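Local coordinates for uncharacterized protein lp_2219 (Lactobacillus plantarum, PDB 3HFQ), which is of unknown function but has a seven-bladed beta-propeller fold of the lactonase family and may act on a lactone or a related sugar derivative, at residues A[207-212]-A[229-234]; A[241-246]-A[255-260]; A[264-269]-A[277-282]; A[288-293]-A[334-339]. The protein carries 1 engineered substitution. All coordinates share one frame; numbering follows the deposited sequence.

Contact 1: A[207-212]-A[229-234]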
loop_
_atom_site.group_PDB
_atom_site.type_symbol
_atom_site.label_atom_id
_atom_site.label_comp_id
_atom_site.label_asym_id
_atom_site.label_seq_id
_atom_site.Cartn_x
_atom_site.Cartn_y
_atom_site.Cartn_z
ATOM N N LEU A 207 13.340 3.033 5.044
ATOM C CA LEU A 207 14.420 3.592 5.849
ATOM C C LEU A 207 15.631 4.149 5.105
ATOM O O LEU A 207 16.298 5.061 5.600
ATOM C CB LEU A 207 14.872 2.545 6.872
ATOM C CG LEU A 207 13.736 1.905 7.681
ATOM C CD1 LEU A 207 14.299 0.827 8.597
ATOM C CD2 LEU A 207 12.998 2.969 8.494
ATOM N N SER A 208 15.915 3.618 3.921
ATOM C CA SER A 208 17.064 4.074 3.146
ATOM C C SER A 208 16.680 4.978 1.976
ATOM O O SER A 208 17.549 5.450 1.241
ATOM C CB SER A 208 17.834 2.867 2.615
ATOM O OG SER A 208 16.992 2.063 1.802
ATOM N N SER A 209 15.384 5.223 1.809
ATOM C CA SER A 209 14.902 6.056 0.710
ATOM C C SER A 209 15.480 5.567 -0.615
ATOM O O SER A 209 16.104 6.328 -1.354
ATOM C CB SER A 209 15.290 7.521 0.934
ATOM O OG SER A 209 14.594 8.057 2.047
ATOM N N GLN A 210 15.259 4.289 -0.905
ATOM C CA GLN A 210 15.757 3.671 -2.129
ATOM C C GLN A 210 14.721 2.742 -2.744
ATOM O O GLN A 210 13.737 2.374 -2.105
ATOM C CB GLN A 210 17.003 2.831 -1.830
ATOM C CG GLN A 210 18.199 3.589 -1.305
ATOM C CD GLN A 210 19.352 2.665 -0.962
ATOM O OE1 GLN A 210 19.212 1.758 -0.142
ATOM N NE2 GLN A 210 20.499 2.891 -1.586
ATOM N N ILE A 211 14.949 2.370 -3.998
ATOM C CA ILE A 211 14.080 1.418 -4.671
ATOM C C ILE A 211 14.995 0.355 -5.254
ATOM O O ILE A 211 15.997 0.669 -5.894
ATOM C CB ILE A 211 13.264 2.035 -5.831
ATOM C CG1 ILE A 211 12.222 3.015 -5.287
ATOM C CG2 ILE A 211 12.547 0.911 -6.604
ATOM C CD1 ILE A 211 11.372 3.672 -6.371
ATOM N N ALA A 212 14.660 -0.904 -5.014
ATOM C CA ALA A 212 15.448 -2.001 -5.542
ATOM C C ALA A 212 14.674 -2.641 -6.685
ATOM O O ALA A 212 13.482 -2.925 -6.547
ATOM C CB ALA A 212 15.710 -3.031 -4.448
ATOM N N VAL A 229 18.263 2.477 -6.735
ATOM C CA VAL A 229 18.284 3.911 -7.023
ATOM C C VAL A 229 17.755 4.664 -5.809
ATOM O O VAL A 229 17.029 4.092 -4.997
ATOM C CB VAL A 229 17.403 4.269 -8.251
ATOM C CG1 VAL A 229 18.003 3.669 -9.518
ATOM C CG2 VAL A 229 15.979 3.758 -8.049
ATOM N N LYS A 230 18.124 5.938 -5.676
ATOM C CA LYS A 230 17.653 6.748 -4.551
ATOM C C LYS A 230 16.328 7.402 -4.921
ATOM O O LYS A 230 16.068 7.664 -6.093
ATOM C CB LYS A 230 18.687 7.822 -4.181
ATOM C CG LYS A 230 20.027 7.247 -3.732
ATOM C CD LYS A 230 21.016 8.324 -3.285
ATOM C CE LYS A 230 20.700 8.852 -1.891
ATOM N NZ LYS A 230 21.762 9.778 -1.395
ATOM N N THR A 231 15.490 7.669 -3.922
ATOM C CA THR A 231 14.189 8.274 -4.182
ATOM C C THR A 231 14.161 9.766 -3.864
ATOM O O THR A 231 13.138 10.422 -4.053
ATOM C CB THR A 231 13.071 7.569 -3.381
ATOM O OG1 THR A 231 13.255 7.805 -1.980
ATOM C CG2 THR A 231 13.103 6.063 -3.639
ATOM N N ILE A 232 15.289 10.290 -3.390
ATOM C CA ILE A 232 15.416 11.710 -3.047
ATOM C C ILE A 232 16.808 12.212 -3.434
ATOM O O ILE A 232 17.696 11.416 -3.747
ATOM C CB ILE A 232 15.221 11.955 -1.531
ATOM C CG1 ILE A 232 16.186 11.074 -0.733
ATOM C CG2 ILE A 232 13.780 11.689 -1.138
ATOM C CD1 ILE A 232 16.196 11.366 0.757
ATOM N N PRO A 233 17.013 13.541 -3.423
ATOM C CA PRO A 233 18.320 14.105 -3.780
ATOM C C PRO A 233 19.441 13.523 -2.930
ATOM O O PRO A 233 19.244 13.197 -1.757
ATOM C CB PRO A 233 18.126 15.598 -3.540
ATOM C CG PRO A 233 16.690 15.797 -3.902
ATOM C CD PRO A 233 16.029 14.617 -3.211
ATOM N N ALA A 234 20.618 13.400 -3.527
ATOM C CA ALA A 234 21.770 12.846 -2.832
ATOM C C ALA A 234 22.190 13.685 -1.627
ATOM O O ALA A 234 22.745 13.157 -0.665
ATOM C CB ALA A 234 22.937 12.703 -3.802
#

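Contact 2: A[241-246]-A[255-260]. With PO4 (phosphate ion), chain C.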
loop_
_atom_site.group_PDB
_atom_site.type_symbol
_atom_site.label_atom_id
_atom_site.label_comp_id
_atom_site.label_asym_id
_atom_site.label_seq_id
_atom_site.Cartn_x
_atom_site.Cartn_y
_atom_site.Cartn_z
ATOM N N GLY A 241 11.236 8.946 4.725
ATOM C CA GLY A 241 10.831 7.557 4.717
ATOM C C GLY A 241 9.979 7.324 3.486
ATOM O O GLY A 241 8.894 7.885 3.373
ATOM N N ALA A 242 10.469 6.523 2.545
ATOM C CA ALA A 242 9.689 6.236 1.346
ATOM C C ALA A 242 8.468 5.451 1.828
ATOM O O ALA A 242 8.535 4.780 2.857
ATOM C CB ALA A 242 10.514 5.417 0.362
ATOM N N ALA A 243 7.356 5.530 1.104
ATOM C CA ALA A 243 6.149 4.832 1.542
ATOM C C ALA A 243 5.468 3.959 0.495
ATOM O O ALA A 243 5.727 2.756 0.413
ATOM C CB ALA A 243 5.146 5.847 2.104
ATOM N N ALA A 244 4.583 4.564 -0.292
ATOM C CA ALA A 244 3.845 3.836 -1.317
ATOM C C ALA A 244 4.593 3.773 -2.636
ATOM O O ALA A 244 5.399 4.650 -2.945
ATOM C CB ALA A 244 2.482 4.480 -1.527
ATOM N N ILE A 245 4.322 2.732 -3.413
ATOM C CA ILE A 245 4.964 2.562 -4.711
ATOM C C ILE A 245 3.930 2.023 -5.701
ATOM O O ILE A 245 3.212 1.067 -5.407
ATOM C CB ILE A 245 6.196 1.617 -4.595
ATOM C CG1 ILE A 245 6.929 1.535 -5.937
ATOM C CG2 ILE A 245 5.770 0.242 -4.113
ATOM C CD1 ILE A 245 8.327 0.936 -5.820
ATOM N N ARG A 246 3.841 2.663 -6.864
ATOM C CA ARG A 246 2.867 2.275 -7.887
ATOM C C ARG A 246 3.497 2.187 -9.272
ATOM O O ARG A 246 4.488 2.851 -9.554
ATOM C CB ARG A 246 1.736 3.299 -7.944
ATOM C CG ARG A 246 1.086 3.603 -6.608
ATOM C CD ARG A 246 0.194 2.464 -6.145
ATOM N NE ARG A 246 -0.564 2.857 -4.963
ATOM C CZ ARG A 246 -1.404 2.062 -4.310
ATOM N NH1 ARG A 246 -1.598 0.814 -4.725
ATOM N NH2 ARG A 246 -2.055 2.520 -3.247
ATOM N N TYR A 255 6.194 5.072 -9.614
ATOM C CA TYR A 255 6.005 6.212 -8.727
ATOM C C TYR A 255 6.216 5.807 -7.270
ATOM O O TYR A 255 5.860 4.699 -6.875
ATOM C CB TYR A 255 4.588 6.789 -8.902
ATOM C CG TYR A 255 4.252 7.199 -10.325
ATOM C CD1 TYR A 255 3.982 6.241 -11.305
ATOM C CD2 TYR A 255 4.257 8.542 -10.703
ATOM C CE1 TYR A 255 3.738 6.613 -12.629
ATOM C CE2 TYR A 255 4.014 8.924 -12.023
ATOM C CZ TYR A 255 3.758 7.955 -12.981
ATOM O OH TYR A 255 3.570 8.319 -14.300
ATOM N N VAL A 256 6.809 6.697 -6.477
ATOM C CA VAL A 256 7.017 6.420 -5.059
ATOM C C VAL A 256 6.820 7.707 -4.259
ATOM O O VAL A 256 7.154 8.793 -4.735
ATOM C CB VAL A 256 8.436 5.839 -4.790
ATOM C CG1 VAL A 256 9.506 6.865 -5.121
ATOM C CG2 VAL A 256 8.551 5.394 -3.339
ATOM N N SER A 257 6.248 7.597 -3.062
ATOM C CA SER A 257 6.037 8.777 -2.233
ATOM C C SER A 257 7.110 8.879 -1.152
ATOM O O SER A 257 7.579 7.867 -0.622
ATOM C CB SER A 257 4.638 8.754 -1.600
ATOM O OG SER A 257 4.466 7.635 -0.748
ATOM N N ASN A 258 7.497 10.112 -0.840
ATOM C CA ASN A 258 8.522 10.384 0.158
ATOM C C ASN A 258 7.966 11.189 1.330
ATOM O O ASN A 258 7.453 12.291 1.138
ATOM C CB ASN A 258 9.677 11.171 -0.477
ATOM C CG ASN A 258 10.447 10.362 -1.506
ATOM O OD1 ASN A 258 10.449 10.682 -2.698
ATOM N ND2 ASN A 258 11.104 9.309 -1.053
ATOM N N ARG A 259 8.068 10.635 2.535
ATOM C CA ARG A 259 7.602 11.322 3.739
ATOM C C ARG A 259 8.789 12.047 4.361
ATOM O O ARG A 259 9.703 11.421 4.901
ATOM C CB ARG A 259 7.033 10.323 4.738
ATOM C CG ARG A 259 5.732 9.687 4.302
ATOM C CD ARG A 259 5.370 8.551 5.239
ATOM N NE ARG A 259 6.295 7.428 5.093
ATOM C CZ ARG A 259 6.178 6.274 5.740
ATOM N NH1 ARG A 259 5.174 6.091 6.588
ATOM N NH2 ARG A 259 7.051 5.294 5.524
ATOM N N GLY A 260 8.760 13.371 4.289
ATOM C CA GLY A 260 9.849 14.181 4.807
ATOM C C GLY A 260 10.196 15.153 3.697
ATOM O O GLY A 260 10.018 16.361 3.840
HETATM P P PO4 C . 5.585 2.952 8.571
HETATM O O1 PO4 C . 5.879 4.178 9.515
HETATM O O2 PO4 C . 5.311 3.465 7.107
HETATM O O3 PO4 C . 6.824 1.976 8.568
HETATM O O4 PO4 C . 4.312 2.178 9.092
#

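Contact 3: A[264-269]-A[277-282]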
loop_
_atom_site.group_PDB
_atom_site.type_symbol
_atom_site.label_atom_id
_atom_site.label_comp_id
_atom_site.label_asym_id
_atom_site.label_seq_id
_atom_site.Cartn_x
_atom_site.Cartn_y
_atom_site.Cartn_z
ATOM N N LEU A 264 6.505 13.062 -4.772
ATOM C CA LEU A 264 6.238 11.823 -5.469
ATOM C C LEU A 264 7.402 11.850 -6.444
ATOM O O LEU A 264 7.627 12.864 -7.110
ATOM C CB LEU A 264 4.917 11.855 -6.244
ATOM C CG LEU A 264 3.592 11.834 -5.476
ATOM C CD1 LEU A 264 2.468 11.509 -6.454
ATOM C CD2 LEU A 264 3.637 10.787 -4.368
ATOM N N ALA A 265 8.175 10.772 -6.494
ATOM C CA ALA A 265 9.301 10.706 -7.416
ATOM C C ALA A 265 8.855 9.800 -8.553
ATOM O O ALA A 265 8.319 8.719 -8.321
ATOM C CB ALA A 265 10.526 10.127 -6.721
ATOM N N VAL A 266 9.070 10.251 -9.782
ATOM C CA VAL A 266 8.665 9.494 -10.955
ATOM C C VAL A 266 9.874 8.907 -11.668
ATOM O O VAL A 266 10.856 9.613 -11.934
ATOM C CB VAL A 266 7.908 10.393 -11.949
ATOM C CG1 VAL A 266 7.320 9.552 -13.066
ATOM C CG2 VAL A 266 6.821 11.174 -11.216
ATOM N N PHE A 267 9.792 7.619 -11.982
ATOM C CA PHE A 267 10.874 6.921 -12.669
ATOM C C PHE A 267 10.388 6.282 -13.958
ATOM O O PHE A 267 9.280 5.747 -14.020
ATOM C CB PHE A 267 11.456 5.800 -11.800
ATOM C CG PHE A 267 12.103 6.269 -10.533
ATOM C CD1 PHE A 267 11.334 6.589 -9.418
ATOM C CD2 PHE A 267 13.491 6.364 -10.447
ATOM C CE1 PHE A 267 11.934 6.996 -8.234
ATOM C CE2 PHE A 267 14.103 6.770 -9.266
ATOM C CZ PHE A 267 13.324 7.085 -8.156
ATOM N N ALA A 268 11.227 6.338 -14.985
ATOM C CA ALA A 268 10.908 5.707 -16.253
ATOM C C ALA A 268 11.508 4.308 -16.143
ATOM O O ALA A 268 12.667 4.160 -15.739
ATOM C CB ALA A 268 11.554 6.470 -17.404
ATOM N N VAL A 269 10.721 3.288 -16.469
ATOM C CA VAL A 269 11.203 1.912 -16.415
ATOM C C VAL A 269 11.685 1.545 -17.809
ATOM O O VAL A 269 10.927 1.631 -18.773
ATOM C CB VAL A 269 10.083 0.917 -16.025
ATOM C CG1 VAL A 269 10.662 -0.483 -15.919
ATOM C CG2 VAL A 269 9.440 1.327 -14.712
ATOM N N LEU A 277 15.189 8.379 -12.802
ATOM C CA LEU A 277 14.392 9.432 -12.173
ATOM C C LEU A 277 14.120 10.539 -13.184
ATOM O O LEU A 277 15.052 11.097 -13.759
ATOM C CB LEU A 277 15.140 10.024 -10.977
ATOM C CG LEU A 277 14.415 11.131 -10.208
ATOM C CD1 LEU A 277 13.235 10.534 -9.462
ATOM C CD2 LEU A 277 15.373 11.798 -9.237
ATOM N N ILE A 278 12.850 10.858 -13.407
ATOM C CA ILE A 278 12.516 11.905 -14.363
ATOM C C ILE A 278 11.756 13.078 -13.748
ATOM O O ILE A 278 11.592 14.115 -14.393
ATOM C CB ILE A 278 11.702 11.350 -15.560
ATOM C CG1 ILE A 278 10.366 10.783 -15.077
ATOM C CG2 ILE A 278 12.503 10.268 -16.279
ATOM C CD1 ILE A 278 9.396 10.494 -16.203
ATOM N N GLN A 279 11.293 12.924 -12.510
ATOM C CA GLN A 279 10.566 14.005 -11.851
ATOM C C GLN A 279 10.391 13.845 -10.339
ATOM O O GLN A 279 10.241 12.739 -9.825
ATOM C CB GLN A 279 9.180 14.190 -12.497
ATOM C CG GLN A 279 8.304 15.243 -11.800
ATOM C CD GLN A 279 6.938 15.431 -12.450
ATOM O OE1 GLN A 279 6.309 14.472 -12.897
ATOM N NE2 GLN A 279 6.463 16.673 -12.481
ATOM N N GLN A 280 10.431 14.979 -9.644
ATOM C CA GLN A 280 10.225 15.062 -8.201
ATOM C C GLN A 280 9.187 16.175 -8.068
ATOM O O GLN A 280 9.459 17.318 -8.432
ATOM C CB GLN A 280 11.511 15.481 -7.478
ATOM C CG GLN A 280 12.569 14.392 -7.321
ATOM C CD GLN A 280 12.294 13.446 -6.163
ATOM O OE1 GLN A 280 13.123 12.591 -5.840
ATOM N NE2 GLN A 280 11.129 13.591 -5.532
ATOM N N ILE A 281 7.997 15.851 -7.569
ATOM C CA ILE A 281 6.950 16.860 -7.433
ATOM C C ILE A 281 6.336 16.863 -6.039
ATOM O O ILE A 281 5.971 15.818 -5.502
ATOM C CB ILE A 281 5.850 16.654 -8.505
ATOM C CG1 ILE A 281 4.810 17.773 -8.418
ATOM C CG2 ILE A 281 5.208 15.279 -8.339
ATOM C CD1 ILE A 281 3.886 17.840 -9.619
ATOM N N SER A 282 6.239 18.050 -5.448
ATOM C CA SER A 282 5.685 18.191 -4.109
ATOM C C SER A 282 4.270 17.637 -4.009
ATOM O O SER A 282 3.492 17.726 -4.960
ATOM C CB SER A 282 5.676 19.668 -3.701
ATOM O OG SER A 282 5.020 19.847 -2.458
#

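Contact 4: A[288-293]-A[334-339]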
loop_
_atom_site.group_PDB
_atom_site.type_symbol
_atom_site.label_atom_id
_atom_site.label_comp_id
_atom_site.label_asym_id
_atom_site.label_seq_id
_atom_site.Cartn_x
_atom_site.Cartn_y
_atom_site.Cartn_z
ATOM N N PRO A 288 3.223 12.196 2.809
ATOM C CA PRO A 288 2.378 11.493 1.838
ATOM C C PRO A 288 2.575 9.976 1.971
ATOM O O PRO A 288 3.419 9.384 1.292
ATOM C CB PRO A 288 2.873 12.030 0.496
ATOM C CG PRO A 288 4.335 12.318 0.773
ATOM C CD PRO A 288 4.262 12.987 2.122
ATOM N N ARG A 289 1.779 9.358 2.838
ATOM C CA ARG A 289 1.869 7.923 3.096
ATOM C C ARG A 289 1.279 7.037 2.001
ATOM O O ARG A 289 1.645 5.868 1.885
ATOM C CB ARG A 289 1.214 7.609 4.445
ATOM C CG ARG A 289 1.332 6.160 4.903
ATOM C CD ARG A 289 1.112 6.072 6.410
ATOM N NE ARG A 289 0.826 4.711 6.859
ATOM C CZ ARG A 289 1.230 4.208 8.018
ATOM N NH1 ARG A 289 1.948 4.950 8.851
ATOM N NH2 ARG A 289 0.909 2.964 8.353
ATOM N N ASP A 290 0.366 7.576 1.199
ATOM C CA ASP A 290 -0.211 6.783 0.117
ATOM C C ASP A 290 -0.720 7.668 -1.011
ATOM O O ASP A 290 -0.976 8.857 -0.821
ATOM C CB ASP A 290 -1.351 5.895 0.638
ATOM C CG ASP A 290 -1.726 4.788 -0.343
ATOM O OD1 ASP A 290 -0.856 4.378 -1.141
ATOM O OD2 ASP A 290 -2.883 4.312 -0.306
ATOM N N PHE A 291 -0.857 7.064 -2.183
ATOM C CA PHE A 291 -1.337 7.741 -3.378
ATOM C C PHE A 291 -1.599 6.643 -4.397
ATOM O O PHE A 291 -1.222 5.496 -4.178
ATOM C CB PHE A 291 -0.260 8.682 -3.939
ATOM C CG PHE A 291 0.910 7.963 -4.573
ATOM C CD1 PHE A 291 1.957 7.474 -3.791
ATOM C CD2 PHE A 291 0.939 7.732 -5.949
ATOM C CE1 PHE A 291 3.007 6.763 -4.366
ATOM C CE2 PHE A 291 1.989 7.019 -6.535
ATOM C CZ PHE A 291 3.026 6.533 -5.739
ATOM N N ASP A 292 -2.250 6.989 -5.502
ATOM C CA ASP A 292 -2.485 6.019 -6.562
ATOM C C ASP A 292 -2.972 6.719 -7.817
ATOM O O ASP A 292 -3.474 7.842 -7.759
ATOM C CB ASP A 292 -3.507 4.959 -6.136
ATOM C CG ASP A 292 -3.464 3.717 -7.023
ATOM O OD1 ASP A 292 -2.512 3.586 -7.829
ATOM O OD2 ASP A 292 -4.372 2.863 -6.909
ATOM N N LEU A 293 -2.790 6.058 -8.954
ATOM C CA LEU A 293 -3.254 6.591 -10.224
ATOM C C LEU A 293 -4.730 6.230 -10.260
ATOM O O LEU A 293 -5.137 5.246 -9.642
ATOM C CB LEU A 293 -2.541 5.908 -11.398
ATOM C CG LEU A 293 -1.094 6.288 -11.730
ATOM C CD1 LEU A 293 -0.165 5.932 -10.578
ATOM C CD2 LEU A 293 -0.676 5.550 -12.997
ATOM N N GLY A 334 -5.472 11.443 6.546
ATOM C CA GLY A 334 -5.445 10.500 5.436
ATOM C C GLY A 334 -4.151 9.733 5.231
ATOM O O GLY A 334 -3.077 10.333 5.176
ATOM N N VAL A 335 -4.255 8.409 5.097
ATOM C CA VAL A 335 -3.083 7.557 4.897
ATOM C C VAL A 335 -3.283 6.404 3.902
ATOM O O VAL A 335 -2.414 5.543 3.759
ATOM C CB VAL A 335 -2.592 6.962 6.235
ATOM C CG1 VAL A 335 -2.045 8.074 7.128
ATOM C CG2 VAL A 335 -3.738 6.226 6.937
ATOM N N CYS A 336 -4.427 6.377 3.227
ATOM C CA CYS A 336 -4.693 5.331 2.237
ATOM C C CYS A 336 -5.627 5.842 1.157
ATOM O O CYS A 336 -6.648 6.463 1.449
ATOM C CB CYS A 336 -5.306 4.090 2.896
ATOM S SG CYS A 336 -5.632 2.712 1.741
ATOM N N VAL A 337 -5.263 5.583 -0.095
ATOM C CA VAL A 337 -6.064 6.000 -1.241
ATOM C C VAL A 337 -6.534 4.744 -1.952
ATOM O O VAL A 337 -5.735 3.962 -2.458
ATOM C CB VAL A 337 -5.237 6.850 -2.222
ATOM C CG1 VAL A 337 -6.039 7.093 -3.499
ATOM C CG2 VAL A 337 -4.869 8.165 -1.573
ATOM N N ARG A 338 -7.845 4.567 -2.004
ATOM C CA ARG A 338 -8.415 3.387 -2.620
ATOM C C ARG A 338 -9.472 3.719 -3.658
ATOM O O ARG A 338 -10.620 3.961 -3.321
ATOM C CB ARG A 338 -9.027 2.483 -1.552
ATOM C CG ARG A 338 -9.827 1.317 -2.098
ATOM C CD ARG A 338 -8.909 0.424 -2.896
ATOM N NE ARG A 338 -7.808 0.088 -2.010
ATOM C CZ ARG A 338 -6.527 0.039 -2.347
ATOM N NH1 ARG A 338 -6.129 0.274 -3.593
ATOM N NH2 ARG A 338 -5.634 -0.218 -1.403
ATOM N N PHE A 339 -9.089 3.721 -4.930
ATOM C CA PHE A 339 -10.057 4.007 -5.987
ATOM C C PHE A 339 -10.941 2.788 -6.172
ATOM O O PHE A 339 -10.495 1.670 -6.004
ATOM C CB PHE A 339 -9.373 4.239 -7.329
ATOM C CG PHE A 339 -8.798 5.606 -7.485
ATOM C CD1 PHE A 339 -7.475 5.858 -7.161
ATOM C CD2 PHE A 339 -9.578 6.638 -7.981
ATOM C CE1 PHE A 339 -6.928 7.118 -7.333
ATOM C CE2 PHE A 339 -9.049 7.910 -8.163
ATOM C CZ PHE A 339 -7.720 8.151 -7.840
HETATM O O HOH W 1 -1.381 3.669 5.298
HETATM O O HOH W 2 -0.868 9.946 3.798
HETATM O O HOH W 3 -3.931 2.067 -1.358
HETATM O O HOH W 4 -6.187 3.138 -4.925
#

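Contact 1: A[207-212]-A[229-234]
Ile211 lies antiparallel to Val229 and swaps two backbone bonds with it. Ile211 N gives to Val229 O at 2.9 Å, and Val229 N gives to Ile211 O at 3.0 Å. The next pair, Gln210 with Lys230, is non-hydrogen-bonded. Beyond it Thr231 N gives to Ser209 O at 3.0 Å. Thr231 OG1 adds a weak bond to the same oxygen.

The side chain of Ile211 lies on the same face of the sheet as Val229. Its CB rests on Val229 CG2 at 3.9 Å. CG1 turns back beside the backbone N (chi1 -68°) and meets Thr231 CG2 at 3.6 Å. CD1 ends 4.0 Å from the same Thr231 CG2. The two side chains cross at about a right angle. Ile232 CD1 comes against Ser209 CB at 4.0 Å. Ser209 OG bonds to Asn240, and Thr231 OG1 lies against the side-chain amide of Asn258.

Ser209 has left-handed backbone angles (51/55°). It and Gln210 both face Gly205, which makes a G1 beta bulge on the other side of the strand. The contact joins the two outer strands of one propeller blade, 210-217 and 222-230. Ile211 and Val229 lean on the next blade, where Phe267 of strand 263-269 and Leu275 of strand 275-282 meet both of them. Ile211 also touches Leu254 and Val256 of strand 253-259.

Contact 2: A[241-246]-A[255-260]
Strands 241-246 and 255-259 run antiparallel with their axes 4.6 Å apart at the closest, and their register slips by one residue between Ala242 and Ile245, a beta bulge.

Ser257 sits across the slip. Its O accepts from Ala243 N, and its OG accepts from Ala244 N at 3.1 Å. A single residue therefore serves two successive amides. The hydroxyl also bonds to Pro288 O.

Arg259 dominates the other end. Its chain bends at chi3 (-69°), which brings the guanidinium back over strand 241-246. NE gives a nearly straight bond to Gly241 O at 3.1 Å (171°). That carbonyl also accepts from Arg259 N at 3.0 Å, and the two donors come from opposite faces of its plane. NH2 reaches Ala242 O at 3.1 Å, tilted out of the guanidinium plane. Ala243 CB covers one face of the group, 3.6 Å from Arg259 NE. Gly241 carries no side chain, and a CB there would come close to Arg259 NH2.

The outer edge of the guanidinium holds a phosphate ion, with Arg259 NH1 2.7 Å and Arg259 NH2 3.0 Å from PO4 O2. His144 and Arg190 hold the same ion, and Glu206 pairs with Arg259.

The phosphate probably came from the crystallisation liquor. Backbone carbonyls fix how the guanidinium is turned, and the basic residues gathered here are consistent with a pocket that accepts an anion.

Contact 3: A[264-269]-A[277-282]
Leu277 lies over one face of the Phe267 ring. Its CD1 is 3.9 Å from the ring centroid and 19° off the ring normal, a CH-pi contact. The nearest ring atom is Phe267 CZ, 3.7 Å from Leu277 CD1, so the methyl sits toward the rim. Leu277 CG stands trans to its own backbone N (chi1 -179°), and this carries CD1 across the ring. The leucine backbone touches the ring too, with Leu277 N 3.5 Å from Phe267 CD2. The ring also meets Ile211 and Val229 of the preceding blade. An alanine in place of Phe267 would probably leave Leu277 CD1 with no ring to rest on and open a gap toward Ile211 and Val229.

On the other face of the sheet Val266 has two neighbours. Ile278 crosses it obliquely, with CG1 of each 3.9 Å apart. Gln279 runs beside it and points the same way, its OE1 3.7 Å from Val266 CG2. The end of Gln279 is held by the backbone of Leu322.

Ile278 and Gln279 both face Val266, a classic beta bulge. Val266 O takes a straight bond from Ile278 N at 2.8 Å (175°) and a weak one from Gln279 N.

These are the two outer strands of their blade, 263-269 and 275-282. Strand 253-259 bonds to the inner side of 263-269. Tyr313 of strand 309-315, in the following blade, packs on Leu264 and Ile281.

Contact 4: A[288-293]-A[334-339]
Asp290 OD2 accepts from Val337 N at 2.7 Å in an almost straight bond (172°). The amide meets the oxygen on its anti side, out of the carboxylate plane. It is the one direct hydrogen bond between 288-293 and 334-339. The strands point nearly the same way, 18° apart, but do not pair their backbones.

The Asp290 side chain reaches across because its CG lies opposite the backbone N (chi1 -164°). Its CB also packs on Val335 O at 3.3 Å. Further along, Phe339 turns its ring edge to Asp292 O, with Phe339 CE1 3.6 Å away. At the other end the extended Arg289 lies alongside Val335, its CD 3.8 Å from Val335 CG1.

Waters fill in the next layer. Water 3 donates to Asp290 OD2 and to Val337 O. Water 4 donates to Asp292 OD2 at 2.7 Å and to Val337 O at 2.6 Å, and accepts from Phe339 N.

Outside this, Arg246 positions Asp290: it forms a salt bridge with Asp290 OD1 and bonds to the backbone at Phe291 O. With an alanine at Asp290, the Val337 amide would probably lose its acceptor and Arg246 its salt-bridge partner.

Strand 290-293 is the innermost strand of its blade. Strand 334-339 is the innermost strand of the next blade and pairs with strand 2-9 from the start of the chain. This joining of the two chain ends in one sheet is the "Velcro" closure of beta-propellers, and contact 4 lies where the last blade meets the closing one.

Overall arrangement
Contacts 2 and 4 are buried near the propeller axis. Contacts 1 and 3 lie farther out, each about 18 Å from the chain centre to the contact centre, and are partly exposed. Contacts 2 and 3 belong to one sheet, where strands 253-259 and 263-269 are neighbours. Contact 1 is the outer hairpin of the preceding blade. Contact 4 spans the two blades that follow. The outer pair is held by backbone ladders and apolar side chains. Contact 2 has a backbone ladder too and adds an arginine at a phosphate. Contact 4 has no ladder and relies on acids and waters. Contacts 2 and 4 touch directly, as do 2 and 3, whereas contacts 1 and 4 do not.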